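Local coordinates for histone-lysine N-methyltransferase, H3 lysine-9 specific SUVH4 (Arabidopsis thaliana, PDB 4QEO), which sets the repressive H3K9 methyl mark on histone H3, binds methylated DNA and is required to maintain CpNpG and asymmetric DNA methylation, at residues Phe314-Leu319 with Cys344-Ser349; Asp321-Glu326 with Ile375-Pro380; Lys308-Asn313 with Val330-Gly335; Gly296-Ser301 with Cys338-Lys343. All coordinates share one frame; numbering follows the deposited sequence.

Interaction 1. Residues Phe314-Leu319 with Cys344-Ser349. With ZN (zinc ion), chain G.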
loop_
_atom_site.group_PDB
_atom_site.type_symbol
_atom_site.label_atom_id
_atom_site.label_comp_id
_atom_site.label_asym_id
_atom_site.label_seq_id
_atom_site.Cartn_x
_atom_site.Cartn_y
_atom_site.Cartn_z
ATOM N N PHE A 314 -13.227 16.678 7.443
ATOM C CA PHE A 314 -12.250 15.843 8.126
ATOM C C PHE A 314 -11.290 15.181 7.140
ATOM O O PHE A 314 -11.718 14.585 6.149
ATOM C CB PHE A 314 -12.944 14.797 8.994
ATOM C CG PHE A 314 -13.722 15.393 10.122
ATOM C CD1 PHE A 314 -13.074 15.821 11.272
ATOM C CD2 PHE A 314 -15.096 15.556 10.027
ATOM C CE1 PHE A 314 -13.787 16.392 12.318
ATOM C CE2 PHE A 314 -15.814 16.119 11.073
ATOM C CZ PHE A 314 -15.156 16.538 12.218
ATOM N N PRO A 315 -9.984 15.322 7.403
ATOM C CA PRO A 315 -8.925 14.763 6.556
ATOM C C PRO A 315 -8.794 13.251 6.727
ATOM O O PRO A 315 -8.274 12.582 5.832
ATOM C CB PRO A 315 -7.666 15.498 7.038
ATOM C CG PRO A 315 -7.977 15.879 8.457
ATOM C CD PRO A 315 -9.449 16.182 8.477
ATOM N N TYR A 316 -9.276 12.721 7.848
ATOM C CA TYR A 316 -9.210 11.286 8.097
ATOM C C TYR A 316 -10.577 10.663 7.996
ATOM O O TYR A 316 -11.577 11.294 8.343
ATOM C CB TYR A 316 -8.665 10.970 9.487
ATOM C CG TYR A 316 -7.268 11.466 9.771
ATOM C CD1 TYR A 316 -6.154 10.826 9.234
ATOM C CD2 TYR A 316 -7.063 12.551 10.617
ATOM C CE1 TYR A 316 -4.877 11.266 9.509
ATOM C CE2 TYR A 316 -5.791 13.004 10.898
ATOM C CZ TYR A 316 -4.702 12.360 10.350
ATOM O OH TYR A 316 -3.441 12.816 10.644
ATOM N N VAL A 317 -10.608 9.413 7.533
ATOM C CA VAL A 317 -11.820 8.621 7.550
ATOM C C VAL A 317 -11.679 7.561 8.636
ATOM O O VAL A 317 -10.574 7.108 8.942
ATOM C CB VAL A 317 -12.118 7.979 6.162
ATOM C CG1 VAL A 317 -11.140 6.862 5.849
ATOM C CG2 VAL A 317 -13.549 7.482 6.102
ATOM N N ASP A 318 -12.802 7.185 9.233
ATOM C CA ASP A 318 -12.809 6.248 10.347
ATOM C C ASP A 318 -12.823 4.823 9.840
ATOM O O ASP A 318 -13.850 4.146 9.893
ATOM C CB ASP A 318 -14.040 6.482 11.228
ATOM C CG ASP A 318 -14.020 5.641 12.488
ATOM O OD1 ASP A 318 -12.948 5.087 12.806
ATOM O OD2 ASP A 318 -15.065 5.539 13.165
ATOM N N LEU A 319 -11.679 4.368 9.351
ATOM C CA LEU A 319 -11.585 3.046 8.763
ATOM C C LEU A 319 -10.247 2.465 9.173
ATOM O O LEU A 319 -9.223 3.154 9.106
ATOM C CB LEU A 319 -11.687 3.149 7.241
ATOM C CG LEU A 319 -11.502 1.872 6.417
ATOM C CD1 LEU A 319 -12.637 0.889 6.692
ATOM C CD2 LEU A 319 -11.403 2.195 4.930
ATOM N N CYS A 344 -10.869 10.108 19.091
ATOM C CA CYS A 344 -11.309 10.969 17.989
ATOM C C CYS A 344 -10.549 10.641 16.713
ATOM O O CYS A 344 -9.328 10.463 16.737
ATOM C CB CYS A 344 -11.122 12.460 18.328
ATOM S SG CYS A 344 -11.577 13.556 16.952
ATOM N N VAL A 345 -11.262 10.553 15.597
ATOM C CA VAL A 345 -10.609 10.167 14.339
ATOM C C VAL A 345 -9.700 11.300 13.858
ATOM O O VAL A 345 -8.688 11.071 13.174
ATOM C CB VAL A 345 -11.638 9.737 13.277
ATOM C CG1 VAL A 345 -10.949 9.208 12.021
ATOM C CG2 VAL A 345 -12.530 8.655 13.851
ATOM N N ASN A 346 -10.021 12.519 14.284
ATOM C CA ASN A 346 -9.157 13.648 13.972
ATOM C C ASN A 346 -7.933 13.738 14.892
ATOM O O ASN A 346 -7.236 14.742 14.909
ATOM C CB ASN A 346 -9.928 14.967 13.919
ATOM C CG ASN A 346 -9.249 15.992 13.031
ATOM O OD1 ASN A 346 -8.771 15.665 11.951
ATOM N ND2 ASN A 346 -9.158 17.230 13.504
ATOM N N ARG A 347 -7.674 12.668 15.635
ATOM C CA ARG A 347 -6.395 12.484 16.296
ATOM C C ARG A 347 -5.649 11.275 15.706
ATOM O O ARG A 347 -4.797 10.697 16.375
ATOM C CB ARG A 347 -6.600 12.269 17.802
ATOM C CG ARG A 347 -7.320 13.419 18.522
ATOM C CD ARG A 347 -7.525 13.073 19.987
ATOM N NE ARG A 347 -8.142 14.141 20.781
ATOM C CZ ARG A 347 -7.459 15.106 21.395
ATOM N NH1 ARG A 347 -6.143 15.173 21.275
ATOM N NH2 ARG A 347 -8.094 16.017 22.127
ATOM N N THR A 348 -5.967 10.891 14.469
ATOM C CA THR A 348 -5.359 9.682 13.873
ATOM C C THR A 348 -3.848 9.450 14.104
ATOM O O THR A 348 -3.464 8.373 14.561
ATOM C CB THR A 348 -5.719 9.542 12.385
ATOM O OG1 THR A 348 -7.119 9.273 12.280
ATOM C CG2 THR A 348 -4.929 8.390 11.717
ATOM N N SER A 349 -2.999 10.450 13.851
ATOM C CA SER A 349 -1.552 10.227 13.974
ATOM C C SER A 349 -1.032 10.208 15.412
ATOM O O SER A 349 0.151 9.951 15.646
ATOM C CB SER A 349 -0.756 11.240 13.149
ATOM O OG SER A 349 -0.718 12.494 13.791
HETATM ZN ZN ZN G . -11.574 15.695 17.995
#
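The Y316 ring carries T348 on one face, where T348 CB sits 3.3 Å from the ring centroid and almost on the ring normal, a CH-pi contact. At its edge, near the ring plane, lies N346 OD1, 3.8 Å from Y316 CD2, with the amide turned 59° from the ring. The F314 ring meets N346 CB only obliquely. With CG anti to its carbonyl carbon (chi1 -60°), Y316 points toward the short 3-10 segment 345-349, while Y316 CB touches V345 CG1 at 3.8 Å. Threonine suits the face position because its branched CB sits over the ring centre while OG1 turns back to V345 O. V345 CG2 also rests against D318 CG, 3.6 Å away. Replacing Y316 by an alanine would probably leave the T348 side chain without its aromatic floor and cost E333 the weak hydrogen bond from the phenol. Next to these, C344 SG binds zinc at 2.4 Å and weakly accepts N346 N. The two segments are thus held by ring-face and apolar packing, with the polar ends going elsewhere: Y316 OH bonds weakly to E333 and N346 ND2 bonds to F332 O, whereas N346 OD1 is buried beside P315 without a polar partner.

Interaction 2. Residues Asp321-Glu326 with Ile375-Pro380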
loop_
_atom_site.group_PDB
_atom_site.type_symbol
_atom_site.label_atom_id
_atom_site.label_comp_id
_atom_site.label_asym_id
_atom_site.label_seq_id
_atom_site.Cartn_x
_atom_site.Cartn_y
_atom_site.Cartn_z
ATOM N N ASP A 321 -9.037 1.976 12.004
ATOM C CA ASP A 321 -8.489 2.825 13.065
ATOM C C ASP A 321 -7.975 4.175 12.576
ATOM O O ASP A 321 -7.226 4.851 13.283
ATOM C CB ASP A 321 -7.406 2.098 13.868
ATOM C CG ASP A 321 -7.958 0.938 14.657
ATOM O OD1 ASP A 321 -9.014 1.115 15.305
ATOM O OD2 ASP A 321 -7.348 -0.152 14.614
ATOM N N GLY A 322 -8.382 4.567 11.369
ATOM C CA GLY A 322 -8.121 5.911 10.881
ATOM C C GLY A 322 -7.145 5.941 9.719
ATOM O O GLY A 322 -6.018 5.468 9.837
ATOM N N ARG A 323 -7.578 6.507 8.597
ATOM C CA ARG A 323 -6.750 6.578 7.398
ATOM C C ARG A 323 -6.836 7.971 6.778
ATOM O O ARG A 323 -7.921 8.547 6.655
ATOM C CB ARG A 323 -7.154 5.492 6.384
ATOM C CG ARG A 323 -6.651 4.088 6.758
ATOM C CD ARG A 323 -7.339 2.962 5.955
ATOM N NE ARG A 323 -6.950 2.960 4.547
ATOM C CZ ARG A 323 -7.361 2.059 3.650
ATOM N NH1 ARG A 323 -8.177 1.073 4.011
ATOM N NH2 ARG A 323 -6.945 2.137 2.388
ATOM N N LEU A 324 -5.683 8.525 6.429
ATOM C CA LEU A 324 -5.638 9.824 5.777
ATOM C C LEU A 324 -6.176 9.652 4.375
ATOM O O LEU A 324 -5.735 8.762 3.643
ATOM C CB LEU A 324 -4.206 10.345 5.722
ATOM C CG LEU A 324 -3.996 11.713 5.078
ATOM C CD1 LEU A 324 -4.690 12.809 5.909
ATOM C CD2 LEU A 324 -2.507 11.983 4.967
ATOM N N ILE A 325 -7.129 10.488 3.995
ATOM C CA ILE A 325 -7.749 10.362 2.682
ATOM C C ILE A 325 -6.782 10.747 1.562
ATOM O O ILE A 325 -6.688 10.054 0.552
ATOM C CB ILE A 325 -9.062 11.177 2.598
ATOM C CG1 ILE A 325 -10.115 10.566 3.530
ATOM C CG2 ILE A 325 -9.590 11.220 1.172
ATOM C CD1 ILE A 325 -11.288 11.457 3.814
ATOM N N GLU A 326 -6.073 11.853 1.749
ATOM C CA GLU A 326 -5.107 12.327 0.765
ATOM C C GLU A 326 -4.136 13.330 1.391
ATOM O O GLU A 326 -4.431 13.957 2.408
ATOM C CB GLU A 326 -5.827 12.987 -0.410
ATOM C CG GLU A 326 -6.609 14.233 -0.008
ATOM C CD GLU A 326 -7.455 14.791 -1.136
ATOM O OE1 GLU A 326 -6.900 15.040 -2.231
ATOM O OE2 GLU A 326 -8.676 14.971 -0.927
ATOM N N ILE A 375 -0.119 -3.023 5.623
ATOM C CA ILE A 375 -0.360 -1.619 5.956
ATOM C C ILE A 375 -1.225 -0.946 4.877
ATOM O O ILE A 375 -0.776 -0.748 3.742
ATOM C CB ILE A 375 0.954 -0.837 6.111
ATOM C CG1 ILE A 375 1.826 -1.478 7.194
ATOM C CG2 ILE A 375 0.667 0.622 6.444
ATOM C CD1 ILE A 375 3.144 -0.778 7.419
ATOM N N PRO A 376 -2.480 -0.614 5.221
ATOM C CA PRO A 376 -3.367 0.027 4.246
ATOM C C PRO A 376 -2.904 1.439 3.907
ATOM O O PRO A 376 -2.385 2.152 4.773
ATOM C CB PRO A 376 -4.721 0.073 4.974
ATOM C CG PRO A 376 -4.619 -0.973 6.046
ATOM C CD PRO A 376 -3.181 -0.936 6.475
ATOM N N ALA A 377 -3.102 1.838 2.657
ATOM C CA ALA A 377 -2.760 3.185 2.203
ATOM C C ALA A 377 -3.530 4.223 3.008
ATOM O O ALA A 377 -4.741 4.111 3.161
ATOM C CB ALA A 377 -3.084 3.330 0.713
ATOM N N GLY A 378 -2.828 5.234 3.512
ATOM C CA GLY A 378 -3.447 6.259 4.323
ATOM C C GLY A 378 -3.220 6.041 5.805
ATOM O O GLY A 378 -3.501 6.922 6.607
ATOM N N SER A 379 -2.713 4.870 6.180
ATOM C CA SER A 379 -2.482 4.575 7.590
ATOM C C SER A 379 -1.256 5.332 8.043
ATOM O O SER A 379 -0.274 5.440 7.292
ATOM C CB SER A 379 -2.271 3.072 7.834
ATOM O OG SER A 379 -3.397 2.298 7.450
ATOM N N PRO A 380 -1.307 5.875 9.267
ATOM C CA PRO A 380 -0.096 6.487 9.819
ATOM C C PRO A 380 0.904 5.408 10.192
ATOM O O PRO A 380 0.524 4.359 10.721
ATOM C CB PRO A 380 -0.608 7.196 11.076
ATOM C CG PRO A 380 -1.828 6.418 11.472
ATOM C CD PRO A 380 -2.458 5.967 10.191
#
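A377 O is gripped twice by one arginine: R323 NE donates at 2.9 Å, and R323 NH2 reaches the same oxygen through a weak bond. A bend at chi3 (70°) folds the guanidinium back over the turn, where P376 CB lies over the centre of one face, 3.6 Å from R323 CZ. With flat faces and N-H groups round its edge, the guanidinium can pack on a proline and bond a carbonyl at once; its NH1 goes to N320. A lysine in its place would probably hold A377 O by one donor at most and lose the flat surface that covers P376. Beside this, L324 N gives G378 O a short, nearly straight bond of 2.7 Å (165° at the hydrogen). P376 to S379 form a type II beta turn, in which P376 O accepts both S379 N and S379 OG from the same face. G378 takes the third place with positive phi, where a side chain would press on the preceding carbonyl O and also collide with L324 O. G322 O is buried against P380 CD at 3.6 Å, with no polar partner. The turn leads into strand 380-383 of the SET domain, with F487 of strand 483-488 touching both L324 and P380; strand 323-324 pairs with strand 316-317, and helix 10-30 packs on R323 through L26 and on A377 through N22.

Interaction 3. Residues Lys308-Asn313 with Val330-Gly335. With ZN (zinc ion), chain F; ZN (zinc ion), chain G.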
loop_
_atom_site.group_PDB
_atom_site.type_symbol
_atom_site.label_atom_id
_atom_site.label_comp_id
_atom_site.label_asym_id
_atom_site.label_seq_id
_atom_site.Cartn_x
_atom_site.Cartn_y
_atom_site.Cartn_z
ATOM N N LYS A 308 -13.118 22.829 10.421
ATOM C CA LYS A 308 -13.112 24.127 9.760
ATOM C C LYS A 308 -11.691 24.535 9.390
ATOM O O LYS A 308 -11.447 25.061 8.301
ATOM C CB LYS A 308 -13.751 25.190 10.651
ATOM C CG LYS A 308 -15.233 24.981 10.901
ATOM C CD LYS A 308 -15.819 26.146 11.687
ATOM C CE LYS A 308 -17.319 25.998 11.856
ATOM N NZ LYS A 308 -17.997 25.804 10.543
ATOM N N LEU A 309 -10.754 24.282 10.299
ATOM C CA LEU A 309 -9.346 24.517 10.019
ATOM C C LEU A 309 -8.899 23.710 8.804
ATOM O O LEU A 309 -8.060 24.164 8.025
ATOM C CB LEU A 309 -8.475 24.151 11.223
ATOM C CG LEU A 309 -8.305 25.168 12.352
ATOM C CD1 LEU A 309 -7.466 24.566 13.469
ATOM C CD2 LEU A 309 -7.678 26.466 11.843
ATOM N N ASN A 310 -9.447 22.510 8.639
ATOM C CA ASN A 310 -9.041 21.690 7.488
ATOM C C ASN A 310 -9.711 22.071 6.161
ATOM O O ASN A 310 -9.455 21.455 5.121
ATOM C CB ASN A 310 -9.223 20.202 7.779
ATOM C CG ASN A 310 -8.238 19.689 8.802
ATOM O OD1 ASN A 310 -7.046 19.562 8.519
ATOM N ND2 ASN A 310 -8.730 19.392 10.001
ATOM N N GLY A 311 -10.561 23.089 6.197
ATOM C CA GLY A 311 -11.239 23.543 4.998
ATOM C C GLY A 311 -12.697 23.141 4.972
ATOM O O GLY A 311 -13.353 23.213 3.934
ATOM N N GLY A 312 -13.206 22.706 6.118
ATOM C CA GLY A 312 -14.612 22.378 6.250
ATOM C C GLY A 312 -14.894 20.892 6.199
ATOM O O GLY A 312 -16.042 20.480 6.053
ATOM N N ASN A 313 -13.850 20.083 6.333
ATOM C CA ASN A 313 -13.995 18.634 6.235
ATOM C C ASN A 313 -12.914 17.892 7.011
ATOM O O ASN A 313 -11.824 18.412 7.223
ATOM C CB ASN A 313 -13.986 18.205 4.767
ATOM C CG ASN A 313 -13.116 19.106 3.902
ATOM O OD1 ASN A 313 -11.914 19.241 4.136
ATOM N ND2 ASN A 313 -13.723 19.720 2.892
ATOM N N VAL A 330 -1.019 20.822 4.982
ATOM C CA VAL A 330 -0.987 20.564 6.422
ATOM C C VAL A 330 -2.305 19.951 6.898
ATOM O O VAL A 330 -3.375 20.278 6.393
ATOM C CB VAL A 330 -0.634 21.842 7.232
ATOM C CG1 VAL A 330 -1.736 22.874 7.121
ATOM C CG2 VAL A 330 -0.343 21.507 8.705
ATOM N N VAL A 331 -2.212 19.027 7.848
ATOM C CA VAL A 331 -3.398 18.438 8.460
ATOM C C VAL A 331 -3.565 19.059 9.848
ATOM O O VAL A 331 -2.593 19.210 10.583
ATOM C CB VAL A 331 -3.286 16.877 8.550
ATOM C CG1 VAL A 331 -4.336 16.295 9.485
ATOM C CG2 VAL A 331 -3.406 16.245 7.174
ATOM N N PHE A 332 -4.791 19.449 10.185
ATOM C CA PHE A 332 -5.078 20.054 11.480
ATOM C C PHE A 332 -5.799 19.065 12.379
ATOM O O PHE A 332 -7.000 18.834 12.236
ATOM C CB PHE A 332 -5.934 21.307 11.319
ATOM C CG PHE A 332 -5.209 22.473 10.701
ATOM C CD1 PHE A 332 -4.450 23.331 11.481
ATOM C CD2 PHE A 332 -5.310 22.728 9.345
ATOM C CE1 PHE A 332 -3.794 24.419 10.917
ATOM C CE2 PHE A 332 -4.659 23.814 8.775
ATOM C CZ PHE A 332 -3.903 24.661 9.565
ATOM N N GLU A 333 -5.052 18.479 13.301
ATOM C CA GLU A 333 -5.607 17.506 14.216
ATOM C C GLU A 333 -6.117 18.164 15.485
ATOM O O GLU A 333 -5.682 19.259 15.865
ATOM C CB GLU A 333 -4.562 16.449 14.575
ATOM C CG GLU A 333 -4.403 15.357 13.522
ATOM C CD GLU A 333 -3.459 14.239 13.948
ATOM O OE1 GLU A 333 -2.897 14.298 15.063
ATOM O OE2 GLU A 333 -3.277 13.292 13.161
ATOM N N CYS A 334 -7.041 17.471 16.137
ATOM C CA CYS A 334 -7.466 17.837 17.474
ATOM C C CYS A 334 -6.263 17.778 18.421
ATOM O O CYS A 334 -5.330 16.984 18.229
ATOM C CB CYS A 334 -8.600 16.923 17.943
ATOM S SG CYS A 334 -10.189 17.156 17.048
ATOM N N GLY A 335 -6.278 18.643 19.428
ATOM C CA GLY A 335 -5.137 18.798 20.309
ATOM C C GLY A 335 -5.487 18.785 21.787
ATOM O O GLY A 335 -6.571 18.360 22.170
HETATM ZN ZN ZN F . -10.532 19.463 17.895
HETATM ZN ZN ZN G . -11.574 15.695 17.995
HETATM O O HOH W 1 -5.846 20.297 5.833
#
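F332, N310 and L309 make up most of this contact, the first through both its ring and its backbone. The N310 amide lies against the backbone of F332 much as a neighbouring strand would: F332 N donates to N310 OD1 at 2.8 Å, and N310 ND2 returns a bond to F332 O at 2.9 Å. Both are close to straight, 164° and 166° at the hydrogen. The second uses a lone pair of F332 O and stays within the amide plane, whereas F332 N is tilted a little from the plane of the acceptor carbonyl. N310 CG stands beside its own backbone N (chi1 -70°), which carries the amide from the end of helix 305-309 to strand 331-332. Asparagine fits because it offers one donor and one acceptor on a short stem. A water also donates to N310 OD1. The same oxygen lies at the edge of the F332 ring, in its plane, and one face of that ring receives L309: L309 CB lies over it, 4.1 Å from the ring centroid, in a CH-pi contact. G311, at positive phi, completes a Schellman motif that turns the chain out of the helix. Farther along the second segment, C334 SG bridges two zinc ions, at 2.2 Å from that of chain G and 2.5 Å from that of chain F. The paired amide bonds thus engage both backbone polar groups of F332, whose O has N346 ND2 as a second donor, and would hold the N310 amide against rotation, while L309 and the phenylalanine ring add an apolar contact.

Interaction 4. Residues Gly296-Ser301 with Cys338-Lys343. With ZN (zinc ion), chain G; ZN (zinc ion), chain H; ZN (zinc ion), chain F.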
loop_
_atom_site.group_PDB
_atom_site.type_symbol
_atom_site.label_atom_id
_atom_site.label_comp_id
_atom_site.label_asym_id
_atom_site.label_seq_id
_atom_site.Cartn_x
_atom_site.Cartn_y
_atom_site.Cartn_z
ATOM N N GLY A 296 -16.530 13.645 23.204
ATOM C CA GLY A 296 -16.311 12.262 22.817
ATOM C C GLY A 296 -15.491 12.099 21.552
ATOM O O GLY A 296 -14.298 11.804 21.621
ATOM N N SER A 297 -16.133 12.273 20.398
ATOM C CA SER A 297 -15.438 12.222 19.109
ATOM C C SER A 297 -15.967 13.283 18.151
ATOM O O SER A 297 -17.133 13.658 18.216
ATOM C CB SER A 297 -15.565 10.838 18.478
ATOM O OG SER A 297 -14.821 9.879 19.207
ATOM N N CYS A 298 -15.106 13.766 17.262
ATOM C CA CYS A 298 -15.489 14.817 16.324
ATOM C C CYS A 298 -16.030 14.212 15.030
ATOM O O CYS A 298 -15.304 13.523 14.300
ATOM C CB CYS A 298 -14.307 15.734 16.036
ATOM S SG CYS A 298 -13.570 16.416 17.561
ATOM N N THR A 299 -17.307 14.474 14.764
ATOM C CA THR A 299 -18.027 13.841 13.660
ATOM C C THR A 299 -18.683 14.852 12.719
ATOM O O THR A 299 -18.758 14.633 11.511
ATOM C CB THR A 299 -19.116 12.897 14.196
ATOM O OG1 THR A 299 -19.976 13.621 15.088
ATOM C CG2 THR A 299 -18.478 11.741 14.949
ATOM N N ASP A 300 -19.161 15.959 13.272
ATOM C CA ASP A 300 -19.845 16.949 12.453
ATOM C C ASP A 300 -18.932 18.107 12.086
ATOM O O ASP A 300 -18.433 18.822 12.957
ATOM C CB ASP A 300 -21.097 17.456 13.169
ATOM C CG ASP A 300 -21.625 18.753 12.586
ATOM O OD1 ASP A 300 -21.507 18.973 11.360
ATOM O OD2 ASP A 300 -22.175 19.552 13.366
ATOM N N SER A 301 -18.747 18.304 10.784
ATOM C CA SER A 301 -17.903 19.379 10.274
ATOM C C SER A 301 -18.477 20.781 10.507
ATOM O O SER A 301 -17.750 21.773 10.415
ATOM C CB SER A 301 -17.622 19.174 8.788
ATOM O OG SER A 301 -16.900 20.272 8.267
ATOM N N CYS A 338 -8.838 20.343 22.934
ATOM C CA CYS A 338 -10.094 19.889 22.342
ATOM C C CYS A 338 -10.900 19.066 23.339
ATOM O O CYS A 338 -10.337 18.354 24.170
ATOM C CB CYS A 338 -9.863 19.079 21.056
ATOM S SG CYS A 338 -9.131 20.056 19.728
ATOM N N GLY A 339 -12.223 19.158 23.235
ATOM C CA GLY A 339 -13.106 18.494 24.175
ATOM C C GLY A 339 -13.211 17.000 23.939
ATOM O O GLY A 339 -13.726 16.273 24.784
ATOM N N CYS A 340 -12.720 16.551 22.785
ATOM C CA CYS A 340 -12.816 15.159 22.375
ATOM C C CYS A 340 -11.777 14.301 23.077
ATOM O O CYS A 340 -10.698 14.780 23.444
ATOM C CB CYS A 340 -12.610 15.051 20.865
ATOM S SG CYS A 340 -11.012 15.715 20.323
ATOM N N GLY A 341 -12.111 13.028 23.256
ATOM C CA GLY A 341 -11.198 12.060 23.836
ATOM C C GLY A 341 -10.241 11.488 22.808
ATOM O O GLY A 341 -10.323 11.818 21.626
ATOM N N PRO A 342 -9.329 10.610 23.250
ATOM C CA PRO A 342 -8.228 10.148 22.395
ATOM C C PRO A 342 -8.692 9.298 21.230
ATOM O O PRO A 342 -7.916 9.089 20.304
ATOM C CB PRO A 342 -7.374 9.301 23.343
ATOM C CG PRO A 342 -8.307 8.882 24.418
ATOM C CD PRO A 342 -9.261 10.027 24.598
ATOM N N LYS A 343 -9.934 8.826 21.268
ATOM C CA LYS A 343 -10.446 7.977 20.200
ATOM C C LYS A 343 -10.860 8.781 18.971
ATOM O O LYS A 343 -11.179 8.202 17.934
ATOM C CB LYS A 343 -11.637 7.148 20.701
ATOM C CG LYS A 343 -11.256 5.964 21.587
ATOM C CD LYS A 343 -12.490 5.158 21.986
ATOM C CE LYS A 343 -12.172 4.047 22.990
ATOM N NZ LYS A 343 -13.423 3.433 23.566
HETATM ZN ZN ZN G . -11.574 15.695 17.995
HETATM ZN ZN ZN H . -14.192 18.683 17.169
HETATM ZN ZN ZN F . -10.532 19.463 17.895
#
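The triangular three-zinc cluster of the pre-SET domain, built from nine cysteines, joins these two loops through C298 and C340, which share the zinc ion of chain G. C298 SG lies 2.2 Å from that ion and 2.4 Å from the zinc of chain H, so this sulfur is one of the bridges of the triangle. C340 SG binds the chain G ion alone, at 2.4 Å; C334, itself a bridge, and C344 complete the site. The C340 chi1 of 58° sets its sulfur between the backbone N and the carbonyl carbon, aimed at the metal, with C340 CB packed 3.7 Å from C298 SG. C338 SG serves the third corner, the zinc of chain F, together with C292, C306 and C334. Beyond the metals a backbone bond adds a tie: G341 N donates to G296 O at 3.0 Å. G296 has positive phi, a conformation easy for a residue without a side chain, and S297 OG bonds weakly to the same carbonyl. Neither segment has regular helix or strand, so the metal bonds are likely to carry much of what holds them together. Nine sulfurs around three zinc ions, if all are thiolates, would leave the cluster negatively charged overall, and sharing C298 between two metals probably spreads part of that charge.

How the interactions relate
From the N terminus, the loop 296-301 comes first and is joined by interaction 4 to 338-343, closing a loop of the pre-SET region. Nested inside it, interaction 3 brings the end of helix 305-309 back to strand 331-332. Interaction 1 starts within both loops, at 314-319, and closes later at 344-349, so it crosses interactions 3 and 4. Interaction 2 crosses all three: it runs from 321-326, whose strand pairs with 316-317 of interaction 1, to 375-380 in the SET domain. Interactions 1, 3 and 4 converge on the zinc ion of chain G, while E333 bonds S349, and weakly Y316, from 330-335. Interaction 2 carries the connection from pre-SET to SET.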